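Local coordinates for Ketoacyl_synth_N domain-containing protein (Photorhabdus luminescens subsp. laumondii, PDB 6SMO), which probably takes part in 3-oxoacyl-[acyl-carrier-protein] synthase chemistry, pairing with a ketosynthase subunit beside a bound polyketide chain, at residues 55-60 with 77-82; 62-67 with 126-131; 72-77 with 136-141. One frame throughout, in Å; residues are numbered along the deposited sequence.

Contact 1: residues 55-60 with 77-82; sequences AKYINN and VEMALK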
ATOM      1  N   ALA C  55      -1.152 -23.892  11.093  1.00 77.14           N
ATOM      2  CA  ALA C  55      -2.435 -24.480  11.543  1.00 76.29           C
ATOM      3  C   ALA C  55      -2.694 -24.093  13.005  1.00 77.37           C
ATOM      4  O   ALA C  55      -3.855 -23.773  13.332  1.00 75.50           O
ATOM      5  CB  ALA C  55      -2.411 -25.979  11.364  1.00 76.77           C
ATOM      6  N   LYS C  56      -1.651 -24.121  13.842  1.00 78.36           N
ATOM      7  CA  LYS C  56      -1.726 -23.819  15.298  1.00 79.04           C
ATOM      8  C   LYS C  56      -1.956 -22.316  15.510  1.00 77.32           C
ATOM      9  O   LYS C  56      -2.746 -21.967  16.410  1.00 79.95           O
ATOM     10  CB  LYS C  56      -0.451 -24.272  16.017  1.00 80.62           C
ATOM     11  CG  LYS C  56      -0.530 -24.253  17.538  1.00 82.12           C
ATOM     12  CD  LYS C  56       0.795 -24.506  18.226  1.00 83.01           C
ATOM     13  CE  LYS C  56       1.257 -25.944  18.120  1.00 83.59           C
ATOM     14  NZ  LYS C  56       2.534 -26.161  18.837  1.00 84.30           N
ATOM     15  N   TYR C  57      -1.285 -21.468  14.722  1.00 74.79           N
ATOM     16  CA  TYR C  57      -1.312 -19.986  14.851  1.00 71.41           C
ATOM     17  C   TYR C  57      -2.622 -19.427  14.281  1.00 69.04           C
ATOM     18  O   TYR C  57      -3.342 -18.725  15.021  1.00 69.61           O
ATOM     19  CB  TYR C  57      -0.110 -19.355  14.144  1.00 71.06           C
ATOM     20  CG  TYR C  57       1.226 -19.669  14.769  1.00 70.80           C
ATOM     21  CD1 TYR C  57       1.723 -18.907  15.814  1.00 71.12           C
ATOM     22  CD2 TYR C  57       2.001 -20.721  14.309  1.00 70.82           C
ATOM     23  CE1 TYR C  57       2.952 -19.186  16.392  1.00 71.46           C
ATOM     24  CE2 TYR C  57       3.232 -21.014  14.874  1.00 71.51           C
ATOM     25  CZ  TYR C  57       3.710 -20.243  15.921  1.00 71.90           C
ATOM     26  OH  TYR C  57       4.921 -20.525  16.483  1.00 71.96           O
ATOM     27  N   ILE C  58      -2.911 -19.725  13.010  1.00 66.85           N
ATOM     28  CA  ILE C  58      -4.050 -19.144  12.234  1.00 65.73           C
ATOM     29  C   ILE C  58      -5.143 -20.210  12.065  1.00 64.66           C
ATOM     30  O   ILE C  58      -4.801 -21.364  11.740  1.00 66.42           O
ATOM     31  CB  ILE C  58      -3.560 -18.600  10.875  1.00 65.02           C
ATOM     32  CG1 ILE C  58      -2.397 -17.617  11.042  1.00 64.59           C
ATOM     33  CG2 ILE C  58      -4.707 -17.975  10.095  1.00 65.09           C
ATOM     34  CD1 ILE C  58      -1.592 -17.398   9.784  1.00 64.18           C
ATOM     35  N   ASN C  59      -6.407 -19.820  12.269  1.00 63.60           N
ATOM     36  CA  ASN C  59      -7.607 -20.684  12.098  1.00 63.01           C
ATOM     37  C   ASN C  59      -7.849 -20.923  10.601  1.00 62.02           C
ATOM     38  O   ASN C  59      -7.383 -20.101   9.788  1.00 60.72           O
ATOM     39  CB  ASN C  59      -8.840 -20.087  12.785  1.00 63.49           C
ATOM     40  CG  ASN C  59      -9.315 -18.795  12.153  1.00 63.23           C
ATOM     41  OD1 ASN C  59      -9.985 -18.809  11.123  1.00 63.17           O
ATOM     42  ND2 ASN C  59      -8.985 -17.671  12.770  1.00 63.97           N
ATOM     43  N   ASN C  60      -8.573 -21.995  10.263  1.00 62.09           N
ATOM     44  CA  ASN C  60      -8.743 -22.496   8.869  1.00 61.66           C
ATOM     45  C   ASN C  60      -9.599 -21.528   8.040  1.00 59.21           C
ATOM     46  O   ASN C  60      -9.353 -21.450   6.823  1.00 58.26           O
ATOM     47  CB  ASN C  60      -9.330 -23.912   8.834  1.00 63.53           C
ATOM     48  CG  ASN C  60      -8.289 -24.998   9.006  1.00 65.25           C
ATOM     49  OD1 ASN C  60      -7.105 -24.787   8.747  1.00 66.96           O
ATOM     50  ND2 ASN C  60      -8.722 -26.174   9.433  1.00 65.87           N
ATOM     51  N   VAL C  77       4.690 -11.591  13.902  1.00 41.55           N
ATOM     52  CA  VAL C  77       4.110 -10.539  14.792  1.00 41.49           C
ATOM     53  C   VAL C  77       3.735 -11.171  16.140  1.00 42.39           C
ATOM     54  O   VAL C  77       4.010 -10.537  17.178  1.00 41.65           O
ATOM     55  CB  VAL C  77       2.905  -9.840  14.130  1.00 40.99           C
ATOM     56  CG1 VAL C  77       2.050  -9.079  15.134  1.00 40.87           C
ATOM     57  CG2 VAL C  77       3.348  -8.915  13.006  1.00 40.61           C
ATOM     58  N   GLU C  78       3.135 -12.368  16.123  1.00 43.74           N
ATOM     59  CA  GLU C  78       2.672 -13.088  17.341  1.00 45.42           C
ATOM     60  C   GLU C  78       3.878 -13.416  18.231  1.00 45.38           C
ATOM     61  O   GLU C  78       3.771 -13.208  19.455  1.00 46.35           O
ATOM     62  CB  GLU C  78       1.893 -14.353  16.966  1.00 46.71           C
ATOM     63  CG  GLU C  78       1.332 -15.106  18.163  1.00 48.72           C
ATOM     64  CD  GLU C  78       0.460 -14.282  19.100  1.00 49.87           C
ATOM     65  OE1 GLU C  78      -0.501 -13.653  18.614  1.00 50.66           O
ATOM     66  OE2 GLU C  78       0.752 -14.267  20.314  1.00 51.15           O
ATOM     67  N   MET C  79       4.976 -13.900  17.637  1.00 44.55           N
ATOM     68  CA  MET C  79       6.246 -14.230  18.345  1.00 44.54           C
ATOM     69  C   MET C  79       6.836 -12.958  18.969  1.00 43.52           C
ATOM     70  O   MET C  79       7.299 -13.033  20.124  1.00 43.14           O
ATOM     71  CB  MET C  79       7.272 -14.848  17.388  1.00 44.81           C
ATOM     72  CG  MET C  79       6.950 -16.276  16.994  1.00 45.63           C
ATOM     73  SD  MET C  79       7.968 -16.872  15.619  1.00 45.92           S
ATOM     74  CE  MET C  79       7.153 -18.429  15.266  1.00 46.71           C
ATOM     75  N   ALA C  80       6.809 -11.843  18.230  1.00 42.59           N
ATOM     76  CA  ALA C  80       7.370 -10.531  18.634  1.00 42.06           C
ATOM     77  C   ALA C  80       6.574  -9.950  19.812  1.00 41.99           C
ATOM     78  O   ALA C  80       7.211  -9.434  20.751  1.00 40.84           O
ATOM     79  CB  ALA C  80       7.380  -9.591  17.452  1.00 41.39           C
ATOM     80  N   LEU C  81       5.240 -10.031  19.762  1.00 42.58           N
ATOM     81  CA  LEU C  81       4.328  -9.514  20.821  1.00 43.44           C
ATOM     82  C   LEU C  81       4.468 -10.357  22.096  1.00 44.20           C
ATOM     83  O   LEU C  81       4.322  -9.783  23.193  1.00 44.30           O
ATOM     84  CB  LEU C  81       2.881  -9.525  20.316  1.00 43.49           C
ATOM     85  CG  LEU C  81       2.508  -8.408  19.341  1.00 43.45           C
ATOM     86  CD1 LEU C  81       1.144  -8.668  18.719  1.00 43.55           C
ATOM     87  CD2 LEU C  81       2.526  -7.049  20.027  1.00 43.45           C
ATOM     88  N   LYS C  82       4.730 -11.661  21.956  1.00 44.80           N
ATOM     89  CA  LYS C  82       4.870 -12.610  23.095  1.00 45.82           C
ATOM     90  C   LYS C  82       6.179 -12.314  23.839  1.00 45.19           C
ATOM     91  O   LYS C  82       6.184 -12.410  25.082  1.00 45.10           O
ATOM     92  CB  LYS C  82       4.832 -14.064  22.613  1.00 47.15           C
ATOM     93  CG  LYS C  82       4.122 -15.033  23.550  1.00 49.22           C
ATOM     94  CD  LYS C  82       2.611 -14.934  23.473  1.00 50.48           C
ATOM     95  CE  LYS C  82       1.901 -15.849  24.447  1.00 51.53           C
ATOM     96  NZ  LYS C  82       0.435 -15.840  24.233  1.00 51.96           N
TER
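Glu78, which runs past the ring of Tyr57, spends its acid elsewhere: its OE1 is hydrogen-bonded to Tyr146 OH on helix 137-146. What reaches the loop residue is the aliphatic part, with Glu78 CG at the edge of the Tyr57 ring, near its plane, 4.5 Å from Tyr57 CD1. Met79, one residue on along helix 68-84, supplies the other half of the contact. Rotation about CA-CB sets CG beside the backbone N, anti to the carbonyl carbon (chi1 -74°), and beyond that the chain is extended, carrying the methyl out to the phenol. There Met79 CE lies 3.3 Å from Tyr57 OH and 3.9 Å from Tyr57 CZ, the two side chains crossing at about a right angle. Long, flexible and apolar, methionine can span the gap from helix to loop; the tyrosine offers a flat apolar body, with a hydroxyl that is comfortable at the surface. Asn59 is the N-cap of helix 60-63, its OD1 bonded to Leu62 N. With no hydrogen bond joining the two segments, the contact rests on side-chain packing, continued by Tyr57 on Val75 and Ile58 on Val71, and the polar bond of Glu78 ties the helix to its neighbour instead.

Contact 2: residues 62-67 with 126-131; sequences LRRKID and GPYVAT. With LKZ (3,5,7,9,11-pentakis(oxidanylidene)dodecanal), chain H.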
ATOM      1  N   LEU C  62      -9.736 -18.123   8.167  1.00 53.30           N
ATOM      2  CA  LEU C  62      -8.868 -16.977   7.778  1.00 51.87           C
ATOM      3  C   LEU C  62      -7.745 -17.453   6.845  1.00 52.31           C
ATOM      4  O   LEU C  62      -7.456 -16.733   5.872  1.00 50.82           O
ATOM      5  CB  LEU C  62      -8.291 -16.328   9.042  1.00 50.97           C
ATOM      6  CG  LEU C  62      -7.297 -15.189   8.814  1.00 49.81           C
ATOM      7  CD1 LEU C  62      -7.908 -14.079   7.974  1.00 49.10           C
ATOM      8  CD2 LEU C  62      -6.799 -14.632  10.139  1.00 49.35           C
ATOM      9  N   ARG C  63      -7.129 -18.603   7.140  1.00 53.59           N
ATOM     10  CA  ARG C  63      -5.959 -19.135   6.385  1.00 54.70           C
ATOM     11  C   ARG C  63      -6.366 -19.439   4.937  1.00 53.99           C
ATOM     12  O   ARG C  63      -5.518 -19.266   4.038  1.00 53.01           O
ATOM     13  CB  ARG C  63      -5.390 -20.394   7.047  1.00 56.64           C
ATOM     14  CG  ARG C  63      -3.956 -20.688   6.630  1.00 58.92           C
ATOM     15  CD  ARG C  63      -3.461 -22.068   7.012  1.00 60.78           C
ATOM     16  NE  ARG C  63      -2.005 -22.092   7.042  1.00 62.86           N
ATOM     17  CZ  ARG C  63      -1.210 -22.060   5.972  1.00 63.83           C
ATOM     18  NH1 ARG C  63       0.104 -22.077   6.131  1.00 63.91           N
ATOM     19  NH2 ARG C  63      -1.717 -22.013   4.751  1.00 63.70           N
ATOM     20  N   ARG C  64      -7.613 -19.877   4.736  1.00 54.19           N
ATOM     21  CA  ARG C  64      -8.208 -20.225   3.417  1.00 54.92           C
ATOM     22  C   ARG C  64      -8.089 -19.039   2.447  1.00 52.52           C
ATOM     23  O   ARG C  64      -7.851 -19.288   1.250  1.00 51.52           O
ATOM     24  CB  ARG C  64      -9.685 -20.603   3.582  1.00 57.21           C
ATOM     25  CG  ARG C  64     -10.182 -21.654   2.600  1.00 59.43           C
ATOM     26  CD  ARG C  64     -11.648 -21.470   2.255  1.00 61.17           C
ATOM     27  NE  ARG C  64     -11.820 -20.525   1.159  1.00 62.00           N
ATOM     28  CZ  ARG C  64     -11.601 -20.798  -0.127  1.00 62.47           C
ATOM     29  NH1 ARG C  64     -11.782 -19.856  -1.038  1.00 62.50           N
ATOM     30  NH2 ARG C  64     -11.198 -22.000  -0.504  1.00 63.23           N
ATOM     31  N   LYS C  65      -8.243 -17.808   2.950  1.00 50.46           N
ATOM     32  CA  LYS C  65      -8.511 -16.588   2.138  1.00 49.02           C
ATOM     33  C   LYS C  65      -7.311 -15.628   2.140  1.00 48.45           C
ATOM     34  O   LYS C  65      -7.491 -14.489   1.662  1.00 49.16           O
ATOM     35  CB  LYS C  65      -9.772 -15.882   2.655  1.00 48.67           C
ATOM     36  CG  LYS C  65      -9.756 -15.474   4.124  1.00 48.61           C
ATOM     37  CD  LYS C  65     -11.062 -14.874   4.602  1.00 48.56           C
ATOM     38  CE  LYS C  65     -12.097 -15.922   4.951  1.00 48.61           C
ATOM     39  NZ  LYS C  65     -13.467 -15.357   4.990  1.00 48.72           N
ATOM     40  N   ILE C  66      -6.137 -16.055   2.625  1.00 47.59           N
ATOM     41  CA  ILE C  66      -4.896 -15.217   2.654  1.00 47.08           C
ATOM     42  C   ILE C  66      -3.737 -15.981   2.003  1.00 46.61           C
ATOM     43  O   ILE C  66      -3.727 -17.226   2.073  1.00 46.79           O
ATOM     44  CB  ILE C  66      -4.550 -14.764   4.089  1.00 46.69           C
ATOM     45  CG1 ILE C  66      -4.180 -15.941   4.998  1.00 47.09           C
ATOM     46  CG2 ILE C  66      -5.682 -13.926   4.666  1.00 46.63           C
ATOM     47  CD1 ILE C  66      -3.721 -15.539   6.382  1.00 47.05           C
ATOM     48  N   ASP C  67      -2.795 -15.242   1.405  1.00 46.23           N
ATOM     49  CA  ASP C  67      -1.555 -15.773   0.778  1.00 45.99           C
ATOM     50  C   ASP C  67      -0.535 -16.081   1.881  1.00 45.88           C
ATOM     51  O   ASP C  67      -0.723 -15.591   3.011  1.00 45.98           O
ATOM     52  CB  ASP C  67      -0.992 -14.786  -0.248  1.00 45.51           C
ATOM     53  CG  ASP C  67       0.111 -15.367  -1.117  1.00 45.26           C
ATOM     54  OD1 ASP C  67      -0.220 -15.974  -2.151  1.00 46.27           O
ATOM     55  OD2 ASP C  67       1.290 -15.219  -0.742  1.00 44.91           O
ATOM     56  N   GLY C 126     -12.068 -16.495  -8.183  1.00 46.75           N
ATOM     57  CA  GLY C 126     -13.009 -16.242  -7.075  1.00 46.01           C
ATOM     58  C   GLY C 126     -12.852 -14.833  -6.508  1.00 44.56           C
ATOM     59  O   GLY C 126     -12.121 -14.016  -7.062  1.00 44.39           O
ATOM     60  N   PRO C 127     -13.527 -14.515  -5.379  1.00 43.33           N
ATOM     61  CA  PRO C 127     -13.585 -13.143  -4.868  1.00 42.37           C
ATOM     62  C   PRO C 127     -12.457 -12.702  -3.919  1.00 41.18           C
ATOM     63  O   PRO C 127     -12.473 -11.550  -3.523  1.00 40.92           O
ATOM     64  CB  PRO C 127     -14.916 -13.166  -4.101  1.00 42.46           C
ATOM     65  CG  PRO C 127     -14.984 -14.567  -3.529  1.00 42.83           C
ATOM     66  CD  PRO C 127     -14.306 -15.453  -4.555  1.00 43.19           C
ATOM     67  N   TYR C 128     -11.517 -13.594  -3.583  1.00 40.36           N
ATOM     68  CA  TYR C 128     -10.415 -13.333  -2.617  1.00 39.82           C
ATOM     69  C   TYR C 128      -9.123 -12.946  -3.347  1.00 38.51           C
ATOM     70  O   TYR C 128      -8.102 -12.738  -2.666  1.00 37.55           O
ATOM     71  CB  TYR C 128     -10.200 -14.544  -1.705  1.00 40.31           C
ATOM     72  CG  TYR C 128     -11.253 -14.700  -0.638  1.00 41.33           C
ATOM     73  CD1 TYR C 128     -11.425 -13.730   0.337  1.00 41.67           C
ATOM     74  CD2 TYR C 128     -12.082 -15.809  -0.604  1.00 42.13           C
ATOM     75  CE1 TYR C 128     -12.393 -13.858   1.320  1.00 42.28           C
ATOM     76  CE2 TYR C 128     -13.053 -15.953   0.374  1.00 42.85           C
ATOM     77  CZ  TYR C 128     -13.209 -14.974   1.339  1.00 42.93           C
ATOM     78  OH  TYR C 128     -14.161 -15.106   2.306  1.00 43.62           O
ATOM     79  N   VAL C 129      -9.164 -12.825  -4.678  1.00 37.97           N
ATOM     80  CA  VAL C 129      -8.015 -12.361  -5.513  1.00 37.75           C
ATOM     81  C   VAL C 129      -7.752 -10.879  -5.206  1.00 37.39           C
ATOM     82  O   VAL C 129      -6.591 -10.448  -5.341  1.00 37.81           O
ATOM     83  CB  VAL C 129      -8.273 -12.602  -7.015  1.00 37.72           C
ATOM     84  CG1 VAL C 129      -7.167 -12.030  -7.893  1.00 37.28           C
ATOM     85  CG2 VAL C 129      -8.474 -14.078  -7.321  1.00 38.11           C
ATOM     86  N   ALA C 130      -8.812 -10.147  -4.886  1.00 37.31           N
ATOM     87  CA  ALA C 130      -8.800  -8.702  -4.572  1.00 37.15           C
ATOM     88  C   ALA C 130      -8.088  -8.384  -3.255  1.00 36.67           C
ATOM     89  O   ALA C 130      -7.614  -7.268  -3.110  1.00 36.46           O
ATOM     90  CB  ALA C 130     -10.198  -8.156  -4.610  1.00 37.34           C
ATOM     91  N   THR C 131      -8.126  -9.286  -2.286  1.00 36.52           N
ATOM     92  CA  THR C 131      -7.468  -8.977  -0.999  1.00 36.37           C
ATOM     93  C   THR C 131      -6.223  -9.822  -0.764  1.00 36.21           C
ATOM     94  O   THR C 131      -5.391  -9.386  -0.017  1.00 36.80           O
ATOM     95  CB  THR C 131      -8.456  -9.135   0.153  1.00 36.86           C
ATOM     96  OG1 THR C 131      -9.155 -10.347  -0.100  1.00 37.37           O
ATOM     97  CG2 THR C 131      -9.450  -8.004   0.209  1.00 36.97           C
TER
HETATM   98  C4  LKZ H 501      -6.643  -6.751  -7.492  1.00 56.67           C
HETATM   99  C5  LKZ H 501      -5.805  -6.353  -6.304  1.00 55.90           C
HETATM  100  C6  LKZ H 501      -5.377  -4.885  -6.207  1.00 54.13           C
HETATM  101  C7  LKZ H 501      -6.115  -4.239  -5.055  1.00 53.98           C
HETATM  102  C8  LKZ H 501      -5.808  -2.786  -4.674  1.00 53.57           C
HETATM  103  C10 LKZ H 501      -9.880  -0.025  -2.904  1.00 50.39           C
HETATM  104  C22 LKZ H 501      -5.724  -7.385  -8.518  1.00 57.45           C
HETATM  105  C11 LKZ H 501      -9.578   0.926  -4.035  1.00 49.00           C
HETATM  106  O19 LKZ H 501     -10.331   1.077  -4.980  1.00 50.76           O
HETATM  107  C3  LKZ H 501      -8.585  -0.796  -2.731  1.00 51.25           C
HETATM  108  O23 LKZ H 501      -8.046  -0.860  -1.640  1.00 51.50           O
HETATM  109  C2  LKZ H 501      -7.930  -1.364  -3.997  1.00 52.69           C
HETATM  110  C9  LKZ H 501      -6.843  -2.373  -3.623  1.00 53.28           C
HETATM  111  O20 LKZ H 501      -6.838  -2.916  -2.535  1.00 54.56           O
HETATM  112  O21 LKZ H 501      -6.980  -4.858  -4.476  1.00 53.48           O
HETATM  113  O22 LKZ H 501      -5.471  -7.192  -5.483  1.00 56.92           O
HETATM  114  O24 LKZ H 501      -5.574  -8.595  -8.601  1.00 58.84           O
HETATM  115  C23 LKZ H 501      -5.004  -6.422  -9.441  1.00 57.56           C
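Lys65 lies across the face of Tyr128, a CH-pi contact between a type I beta turn (Arg63 to Ile66, leaving helix 60-63) and the loop that leads into helix 129-132 of this thiolase-fold protein. The dense half of the contact is this pair. Lys65 CB sits 3.5 Å from the centroid of the Tyr128 ring and only 11° off its normal, so the methylene covers the middle of the face. Further out, Lys65 CD passes 3.7 Å from Tyr128 CE1, and the bend at chi3 (81°) then turns CE and NZ to the phenol, where NZ donates a 2.8 Å hydrogen bond to Tyr128 OH. Lysine suits the place because its greasy stem matches the ring while its ammonium matches the phenol oxygen. NZ has a second partner, an acidic side chain of another protein's chain, whose charge would be expected to steady the ammonium.

The looser side belongs to the partly exposed Arg64. Its guanidinium, tilted 56° from the ring plane, approaches no closer than 4.1 Å, from Arg64 NH1 to Tyr128 CD2. Its main engagements lie across the protein interface, in a salt bridge to an acidic side chain and a cation-pi contact with an aromatic one, both of another protein's chain. The tyrosine thus joins a partly exposed turn that meets another protein's chain to a buried segment that borders the ligand. Just past it, Val129 and Ala130 help line the pocket of the bound polyketide, next to the ketosynthase chain, whose Phe428 N is hydrogen-bonded to the ligand. The nearest atoms are backbone oxygens: Val129 O is 3.4 Å from LKZ O22, and Ala130 O is 2.8 Å from LKZ O21.

Contact 3: residues 72-77 with 136-141; sequences YGIVAV and AALQGQ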
ATOM      1  N   TYR C  72       3.130 -15.779   7.002  1.00 40.68           N
ATOM      2  CA  TYR C  72       4.500 -15.571   7.547  1.00 40.60           C
ATOM      3  C   TYR C  72       4.531 -14.309   8.419  1.00 40.45           C
ATOM      4  O   TYR C  72       5.249 -14.298   9.437  1.00 40.06           O
ATOM      5  CB  TYR C  72       5.536 -15.449   6.424  1.00 40.28           C
ATOM      6  CG  TYR C  72       5.695 -16.652   5.526  1.00 40.37           C
ATOM      7  CD1 TYR C  72       5.498 -17.944   5.989  1.00 40.66           C
ATOM      8  CD2 TYR C  72       6.081 -16.494   4.204  1.00 40.20           C
ATOM      9  CE1 TYR C  72       5.653 -19.042   5.157  1.00 41.05           C
ATOM     10  CE2 TYR C  72       6.247 -17.581   3.360  1.00 40.46           C
ATOM     11  CZ  TYR C  72       6.033 -18.861   3.838  1.00 41.05           C
ATOM     12  OH  TYR C  72       6.193 -19.936   3.013  1.00 41.67           O
ATOM     13  N   GLY C  73       3.785 -13.274   8.019  1.00 40.44           N
ATOM     14  CA  GLY C  73       3.715 -11.978   8.722  1.00 40.36           C
ATOM     15  C   GLY C  73       3.067 -12.103  10.090  1.00 40.69           C
ATOM     16  O   GLY C  73       3.620 -11.539  11.054  1.00 40.48           O
ATOM     17  N   ILE C  74       1.943 -12.823  10.176  1.00 41.47           N
ATOM     18  CA  ILE C  74       1.104 -12.949  11.408  1.00 41.66           C
ATOM     19  C   ILE C  74       1.862 -13.767  12.464  1.00 41.78           C
ATOM     20  O   ILE C  74       1.824 -13.366  13.645  1.00 41.85           O
ATOM     21  CB  ILE C  74      -0.279 -13.550  11.074  1.00 41.68           C
ATOM     22  CG1 ILE C  74      -1.093 -12.616  10.173  1.00 41.36           C
ATOM     23  CG2 ILE C  74      -1.047 -13.901  12.341  1.00 41.99           C
ATOM     24  CD1 ILE C  74      -2.198 -13.304   9.404  1.00 41.60           C
ATOM     25  N   VAL C  75       2.523 -14.861  12.064  1.00 42.11           N
ATOM     26  CA  VAL C  75       3.290 -15.755  12.988  1.00 42.81           C
ATOM     27  C   VAL C  75       4.503 -14.990  13.536  1.00 42.90           C
ATOM     28  O   VAL C  75       4.848 -15.211  14.713  1.00 43.51           O
ATOM     29  CB  VAL C  75       3.710 -17.084  12.323  1.00 43.22           C
ATOM     30  CG1 VAL C  75       2.504 -17.904  11.891  1.00 43.22           C
ATOM     31  CG2 VAL C  75       4.664 -16.888  11.155  1.00 43.22           C
ATOM     32  N   ALA C  76       5.116 -14.126  12.720  1.00 42.04           N
ATOM     33  CA  ALA C  76       6.277 -13.282  13.093  1.00 41.82           C
ATOM     34  C   ALA C  76       5.845 -12.230  14.124  1.00 41.90           C
ATOM     35  O   ALA C  76       6.586 -12.030  15.106  1.00 42.25           O
ATOM     36  CB  ALA C  76       6.871 -12.639  11.863  1.00 41.44           C
ATOM     37  N   VAL C  77       4.690 -11.591  13.902  1.00 41.55           N
ATOM     38  CA  VAL C  77       4.110 -10.539  14.792  1.00 41.49           C
ATOM     39  C   VAL C  77       3.735 -11.171  16.140  1.00 42.39           C
ATOM     40  O   VAL C  77       4.010 -10.537  17.178  1.00 41.65           O
ATOM     41  CB  VAL C  77       2.905  -9.840  14.130  1.00 40.99           C
ATOM     42  CG1 VAL C  77       2.050  -9.079  15.134  1.00 40.87           C
ATOM     43  CG2 VAL C  77       3.348  -8.915  13.006  1.00 40.61           C
ATOM     44  N   ALA C 136      -0.529  -4.712   0.877  1.00 34.10           N
ATOM     45  CA  ALA C 136      -1.171  -4.082   2.053  1.00 33.89           C
ATOM     46  C   ALA C 136      -2.186  -4.996   2.742  1.00 33.93           C
ATOM     47  O   ALA C 136      -2.907  -4.499   3.575  1.00 33.88           O
ATOM     48  CB  ALA C 136      -1.798  -2.781   1.663  1.00 33.99           C
ATOM     49  N   ALA C 137      -2.225  -6.239   2.289  1.00 33.92           N
ATOM     50  CA  ALA C 137      -3.095  -7.289   2.830  1.00 33.94           C
ATOM     51  C   ALA C 137      -2.666  -7.595   4.255  1.00 33.72           C
ATOM     52  O   ALA C 137      -3.526  -7.736   5.095  1.00 34.25           O
ATOM     53  CB  ALA C 137      -2.956  -8.494   1.948  1.00 34.03           C
ATOM     54  N   LEU C 138      -1.361  -7.643   4.492  1.00 33.33           N
ATOM     55  CA  LEU C 138      -0.813  -8.033   5.812  1.00 33.26           C
ATOM     56  C   LEU C 138      -1.232  -7.045   6.889  1.00 33.34           C
ATOM     57  O   LEU C 138      -1.667  -7.493   7.926  1.00 33.67           O
ATOM     58  CB  LEU C 138       0.712  -8.133   5.711  1.00 33.11           C
ATOM     59  CG  LEU C 138       1.450  -8.699   6.924  1.00 33.20           C
ATOM     60  CD1 LEU C 138       0.676  -9.819   7.574  1.00 33.38           C
ATOM     61  CD2 LEU C 138       2.823  -9.181   6.544  1.00 33.14           C
ATOM     62  N   GLN C 139      -1.143  -5.755   6.603  1.00 33.04           N
ATOM     63  CA  GLN C 139      -1.485  -4.726   7.606  1.00 33.12           C
ATOM     64  C   GLN C 139      -2.960  -4.839   7.975  1.00 33.19           C
ATOM     65  O   GLN C 139      -3.238  -4.725   9.143  1.00 33.84           O
ATOM     66  CB  GLN C 139      -0.988  -3.351   7.154  1.00 32.75           C
ATOM     67  CG  GLN C 139      -2.027  -2.426   6.548  1.00 32.66           C
ATOM     68  CD  GLN C 139      -1.354  -1.236   5.954  1.00 32.54           C
ATOM     69  OE1 GLN C 139      -0.832  -1.307   4.871  1.00 32.41           O
ATOM     70  NE2 GLN C 139      -1.332  -0.147   6.679  1.00 33.17           N
ATOM     71  N   GLY C 140      -3.835  -5.054   6.997  1.00 33.14           N
ATOM     72  CA  GLY C 140      -5.277  -5.185   7.215  1.00 33.36           C
ATOM     73  C   GLY C 140      -5.618  -6.443   7.967  1.00 33.81           C
ATOM     74  O   GLY C 140      -6.488  -6.393   8.803  1.00 34.25           O
ATOM     75  N   GLN C 141      -4.957  -7.542   7.623  1.00 34.07           N
ATOM     76  CA  GLN C 141      -5.198  -8.844   8.274  1.00 34.56           C
ATOM     77  C   GLN C 141      -4.798  -8.760   9.743  1.00 34.79           C
ATOM     78  O   GLN C 141      -5.430  -9.424  10.529  1.00 35.26           O
ATOM     79  CB  GLN C 141      -4.500  -9.970   7.514  1.00 34.70           C
ATOM     80  CG  GLN C 141      -5.170 -10.345   6.206  1.00 34.61           C
ATOM     81  CD  GLN C 141      -6.653 -10.597   6.289  1.00 34.91           C
ATOM     82  OE1 GLN C 141      -7.234 -10.720   7.356  1.00 35.67           O
ATOM     83  NE2 GLN C 141      -7.289 -10.677   5.142  1.00 34.48           N
TER
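Leu138 has CG anti to the backbone N (chi1 -172°), which swings its two methyls across to helix 68-84 at Gly73. Ile74, with chi1 at -65° and CD1 extended beyond CG1, sends its longer branch back the other way. The leucine fork grips the glycine at its alpha carbon: Leu138 CD2 is 3.7 Å from Gly73 CA and Leu138 CD1 is 3.9 Å from the same atom. Glycine fits here because, having no side chain, it leaves its place on the helix surface to the leucine, and the backbones come as near as 6.7 Å between Gly73 CA and Leu138 CA.

Beside this seat, Leu138 CD1 also packs 4.2 Å from Ile74 CG1, one branched aliphatic side chain against another. A turn further on, Gln141 contributes its stem, with Gln141 CB 4.5 Å from Ile74 CD1, while the amide end leads away from the helix, toward Ile66. All four residues that touch are buried, and no hydrogen bond crosses between the segments, so shape and hydrophobic burial hold them together. The axes of the short segments 72-77 and 137-141 pass 10.1 Å apart at a crossing angle of -49°.

Ile74 also reaches Leu142 and Leu145, which continues the same seam along helix 137-146. Beneath it, Leu138 touches Ser186 of strand 180-187, and Ala76 and Val77 rest on strand 218-229. Ala136 is the N-cap residue, and its O is hydrogen-bonded to Ser429 OG of the ketosynthase chain. Two neighbouring helices laid over one mixed beta-sheet in this way are characteristic of the layered alpha/beta thiolase fold.

Contact 3 links the other two. It shares Val77 and helix 68-84 with contact 1, their centres about 10 Å apart, and Tyr57 CG meets Val75 CG1 at 3.6 Å. Contact 2 lies about 13 Å from contact 3, centre to centre; there Ile66 CD1 packs 4.1 Å from Ile74 CD1, and Leu62 and Ile66 both touch Gln141. Contacts 1 and 2, with centres about 18 Å apart, still meet where Ile58 packs on Arg63. Nearness to the polyketide falls off from contact 2 to contact 3 to contact 1: contact 2 holds pocket residues Val129 and Ala130, the side chain of Gln141 in contact 3 is about 11 Å from the ligand, and contact 1 lies farthest off, at the surface.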